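Local coordinates for protein MNMC2 (Aquifex aeolicus, PDB 3VYW) that binds S-adenosylmethionine and acts as a tRNA methyltransferase in wobble-uridine modification, working without the oxidase domain usually fused to it, at residues A[92-98]-A[121-127]. Numbering follows the deposited sequence.
Sequences AKERKVI and VNPKLRV
In Leu125 chi1 (-165°) swings CG away from the backbone N, and chi2 (79°) then turns CD1 and CD2 onto the segment 92-98. Leu125 CD2 packs on Ile98 CG1 at 3.9 Å, and the two side chains pass at a slant. The same methyl also meets Ala92 CB. Leu125 CD1 sits by the carbonyl of Arg95. Ala92 CB has a further apolar neighbour, Val121 CG1, at 3.7 Å. Leu118 of helix 109-121 touches both Ala92 and Leu125. The contact lies at the starts of two adjacent parallel strands, 97-103 and 126-133. Helix 109-121 connects them as a beta-alpha-beta crossover in the Rossmann-like methyltransferase sheet. Two backbone bonds join the segments here. Arg126 N donates to Lys96 O at 3.3 Å. Ile98 N donates to Arg126 O at 3.1 Å. Val97 and Arg126 lie side by side on one face, with Val97 CG2 4.1 Å from Arg126 CD. A glycine in place of Val97 would probably leave Arg126 CB and CD without their apolar neighbour, opening a gap on that face. Beyond that part, the Arg126 guanidinium forms a salt bridge with Glu162 and a hydrogen bond to Gly163 O.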
ATOM      1  N   ALA A  92     -19.456   7.851  -9.343  1.00 63.63           N
ATOM      2  CA  ALA A  92     -19.673   9.208  -8.944  1.00 62.25           C
ATOM      3  C   ALA A  92     -20.863   9.847  -9.581  1.00 69.54           C
ATOM      4  O   ALA A  92     -21.545  10.629  -8.953  1.00 73.20           O
ATOM      5  CB  ALA A  92     -18.437  10.030  -9.188  1.00 64.05           C
ATOM      6  N   LYS A  93     -21.103   9.554 -10.842  1.00 76.49           N
ATOM      7  CA  LYS A  93     -22.174  10.245 -11.530  1.00 86.18           C
ATOM      8  C   LYS A  93     -23.516   9.965 -10.895  1.00 81.81           C
ATOM      9  O   LYS A  93     -24.323  10.855 -10.742  1.00 83.49           O
ATOM     10  CB  LYS A  93     -22.220   9.850 -12.989  1.00 89.78           C
ATOM     11  CG  LYS A  93     -21.046   9.024 -13.456  1.00 91.94           C
ATOM     12  CD  LYS A  93     -21.168   8.793 -14.950  1.00 87.68           C
ATOM     13  CE  LYS A  93     -20.013   7.977 -15.484  1.00 95.34           C
ATOM     14  NZ  LYS A  93     -18.673   8.477 -15.055  1.00102.08           N
ATOM     15  N   GLU A  94     -23.758   8.711 -10.575  1.00 76.85           N
ATOM     16  CA  GLU A  94     -24.918   8.323  -9.814  1.00 75.31           C
ATOM     17  C   GLU A  94     -24.940   8.780  -8.374  1.00 69.27           C
ATOM     18  O   GLU A  94     -25.959   9.121  -7.841  1.00 79.77           O
ATOM     19  CB  GLU A  94     -25.054   6.820  -9.838  1.00 84.26           C
ATOM     20  CG  GLU A  94     -26.097   6.290 -10.802  1.00101.41           C
ATOM     21  CD  GLU A  94     -25.537   5.204 -11.705  1.00113.89           C
ATOM     22  OE1 GLU A  94     -26.228   4.171 -11.908  1.00 99.02           O
ATOM     23  OE2 GLU A  94     -24.390   5.400 -12.193  1.00120.10           O
ATOM     24  N   ARG A  95     -23.821   8.675  -7.709  1.00 68.53           N
ATOM     25  CA  ARG A  95     -23.787   8.781  -6.266  1.00 67.22           C
ATOM     26  C   ARG A  95     -23.754  10.156  -5.682  1.00 60.30           C
ATOM     27  O   ARG A  95     -23.473  11.098  -6.347  1.00 54.73           O
ATOM     28  CB  ARG A  95     -22.615   8.001  -5.732  1.00 68.30           C
ATOM     29  CG  ARG A  95     -22.563   6.613  -6.275  1.00 65.61           C
ATOM     30  CD  ARG A  95     -22.762   5.686  -5.124  1.00 71.00           C
ATOM     31  NE  ARG A  95     -22.562   4.313  -5.515  1.00 79.89           N
ATOM     32  CZ  ARG A  95     -21.935   3.435  -4.761  1.00 80.99           C
ATOM     33  NH1 ARG A  95     -21.451   3.814  -3.596  1.00 77.81           N
ATOM     34  NH2 ARG A  95     -21.809   2.187  -5.167  1.00 81.39           N
ATOM     35  N   LYS A  96     -24.016  10.236  -4.397  1.00 62.16           N
ATOM     36  CA  LYS A  96     -23.889  11.470  -3.665  1.00 64.22           C
ATOM     37  C   LYS A  96     -22.810  11.438  -2.610  1.00 64.69           C
ATOM     38  O   LYS A  96     -22.541  12.427  -1.967  1.00 62.49           O
ATOM     39  CB  LYS A  96     -25.221  11.825  -3.046  1.00 62.66           C
ATOM     40  CG  LYS A  96     -26.240  12.214  -4.084  1.00 71.09           C
ATOM     41  CD  LYS A  96     -27.362  13.030  -3.482  1.00 83.48           C
ATOM     42  CE  LYS A  96     -28.164  13.746  -4.550  1.00 79.84           C
ATOM     43  NZ  LYS A  96     -28.544  15.110  -4.105  1.00 86.96           N
ATOM     44  N   VAL A  97     -22.220  10.282  -2.393  1.00 64.41           N
ATOM     45  CA  VAL A  97     -21.083  10.199  -1.520  1.00 59.14           C
ATOM     46  C   VAL A  97     -20.152   9.127  -1.969  1.00 57.26           C
ATOM     47  O   VAL A  97     -20.580   8.087  -2.365  1.00 62.02           O
ATOM     48  CB  VAL A  97     -21.535   9.929  -0.105  1.00 61.13           C
ATOM     49  CG1 VAL A  97     -20.361   9.977   0.844  1.00 61.18           C
ATOM     50  CG2 VAL A  97     -22.542  10.979   0.271  1.00 65.25           C
ATOM     51  N   ILE A  98     -18.868   9.398  -1.914  1.00 51.73           N
ATOM     52  CA  ILE A  98     -17.881   8.405  -2.190  1.00 45.51           C
ATOM     53  C   ILE A  98     -16.960   8.327  -1.008  1.00 49.00           C
ATOM     54  O   ILE A  98     -16.518   9.323  -0.534  1.00 51.17           O
ATOM     55  CB  ILE A  98     -17.093   8.771  -3.436  1.00 47.53           C
ATOM     56  CG1 ILE A  98     -17.878   8.417  -4.672  1.00 45.37           C
ATOM     57  CG2 ILE A  98     -15.804   8.006  -3.504  1.00 42.53           C
ATOM     58  CD1 ILE A  98     -17.912   6.943  -4.924  1.00 45.89           C
ATOM     59  N   VAL A 121     -16.364  14.996 -12.697  1.00 58.68           N
ATOM     60  CA  VAL A 121     -17.493  14.186 -13.034  1.00 56.16           C
ATOM     61  C   VAL A 121     -18.784  14.615 -12.386  1.00 61.47           C
ATOM     62  O   VAL A 121     -19.788  14.694 -13.044  1.00 73.33           O
ATOM     63  CB  VAL A 121     -17.216  12.739 -12.675  1.00 55.09           C
ATOM     64  CG1 VAL A 121     -18.494  12.025 -12.328  1.00 49.74           C
ATOM     65  CG2 VAL A 121     -16.495  12.067 -13.815  1.00 47.90           C
ATOM     66  N   ASN A 122     -18.783  14.807 -11.089  1.00 57.34           N
ATOM     67  CA  ASN A 122     -19.885  15.420 -10.405  1.00 54.48           C
ATOM     68  C   ASN A 122     -19.412  16.475  -9.424  1.00 54.55           C
ATOM     69  O   ASN A 122     -18.887  16.151  -8.403  1.00 61.08           O
ATOM     70  CB  ASN A 122     -20.643  14.345  -9.662  1.00 55.67           C
ATOM     71  CG  ASN A 122     -21.410  14.875  -8.494  1.00 56.62           C
ATOM     72  OD1 ASN A 122     -21.145  15.950  -8.016  1.00 63.88           O
ATOM     73  ND2 ASN A 122     -22.356  14.113  -8.026  1.00 47.44           N
ATOM     74  N   PRO A 123     -19.668  17.731  -9.700  1.00 53.72           N
ATOM     75  CA  PRO A 123     -19.181  18.827  -8.877  1.00 55.20           C
ATOM     76  C   PRO A 123     -19.741  18.834  -7.494  1.00 52.35           C
ATOM     77  O   PRO A 123     -19.221  19.494  -6.640  1.00 49.70           O
ATOM     78  CB  PRO A 123     -19.683  20.040  -9.617  1.00 51.00           C
ATOM     79  CG  PRO A 123     -19.594  19.627 -11.009  1.00 53.73           C
ATOM     80  CD  PRO A 123     -19.947  18.181 -11.061  1.00 57.56           C
ATOM     81  N   LYS A 124     -20.817  18.110  -7.289  1.00 55.80           N
ATOM     82  CA  LYS A 124     -21.538  18.191  -6.044  1.00 59.75           C
ATOM     83  C   LYS A 124     -21.300  17.075  -5.056  1.00 54.28           C
ATOM     84  O   LYS A 124     -21.904  17.037  -4.018  1.00 53.29           O
ATOM     85  CB  LYS A 124     -23.015  18.305  -6.349  1.00 66.81           C
ATOM     86  CG  LYS A 124     -23.318  19.323  -7.421  1.00 73.10           C
ATOM     87  CD  LYS A 124     -24.057  20.507  -6.843  1.00 77.44           C
ATOM     88  CE  LYS A 124     -23.379  21.806  -7.212  1.00 82.56           C
ATOM     89  NZ  LYS A 124     -23.891  22.339  -8.505  1.00 87.33           N
ATOM     90  N   LEU A 125     -20.422  16.164  -5.408  1.00 54.77           N
ATOM     91  CA  LEU A 125     -20.161  14.968  -4.645  1.00 50.93           C
ATOM     92  C   LEU A 125     -19.523  15.172  -3.303  1.00 46.39           C
ATOM     93  O   LEU A 125     -18.582  15.876  -3.172  1.00 52.37           O
ATOM     94  CB  LEU A 125     -19.246  14.093  -5.469  1.00 52.51           C
ATOM     95  CG  LEU A 125     -19.112  12.657  -5.048  1.00 49.99           C
ATOM     96  CD1 LEU A 125     -20.313  11.914  -5.529  1.00 46.46           C
ATOM     97  CD2 LEU A 125     -17.869  12.133  -5.710  1.00 56.22           C
ATOM     98  N   ARG A 126     -20.016  14.502  -2.298  1.00 45.27           N
ATOM     99  CA  ARG A 126     -19.409  14.638  -1.020  1.00 50.66           C
ATOM    100  C   ARG A 126     -18.437  13.516  -0.874  1.00 47.75           C
ATOM    101  O   ARG A 126     -18.762  12.406  -1.121  1.00 51.47           O
ATOM    102  CB  ARG A 126     -20.469  14.579   0.056  1.00 54.19           C
ATOM    103  CG  ARG A 126     -19.971  14.838   1.454  1.00 61.82           C
ATOM    104  CD  ARG A 126     -20.444  13.747   2.381  1.00 65.39           C
ATOM    105  NE  ARG A 126     -19.818  13.819   3.684  1.00 70.50           N
ATOM    106  CZ  ARG A 126     -19.448  14.940   4.273  1.00 72.59           C
ATOM    107  NH1 ARG A 126     -19.635  16.087   3.669  1.00 77.62           N
ATOM    108  NH2 ARG A 126     -18.881  14.908   5.457  1.00 71.20           N
ATOM    109  N   VAL A 127     -17.216  13.817  -0.502  1.00 40.10           N
ATOM    110  CA  VAL A 127     -16.218  12.789  -0.450  1.00 37.43           C
ATOM    111  C   VAL A 127     -15.712  12.539   0.936  1.00 39.21           C
ATOM    112  O   VAL A 127     -15.325  13.437   1.604  1.00 37.32           O
ATOM    113  CB  VAL A 127     -15.055  13.142  -1.343  1.00 34.24           C
ATOM    114  CG1 VAL A 127     -14.156  11.961  -1.475  1.00 34.85           C
ATOM    115  CG2 VAL A 127     -15.544  13.543  -2.700  1.00 31.28           C
TER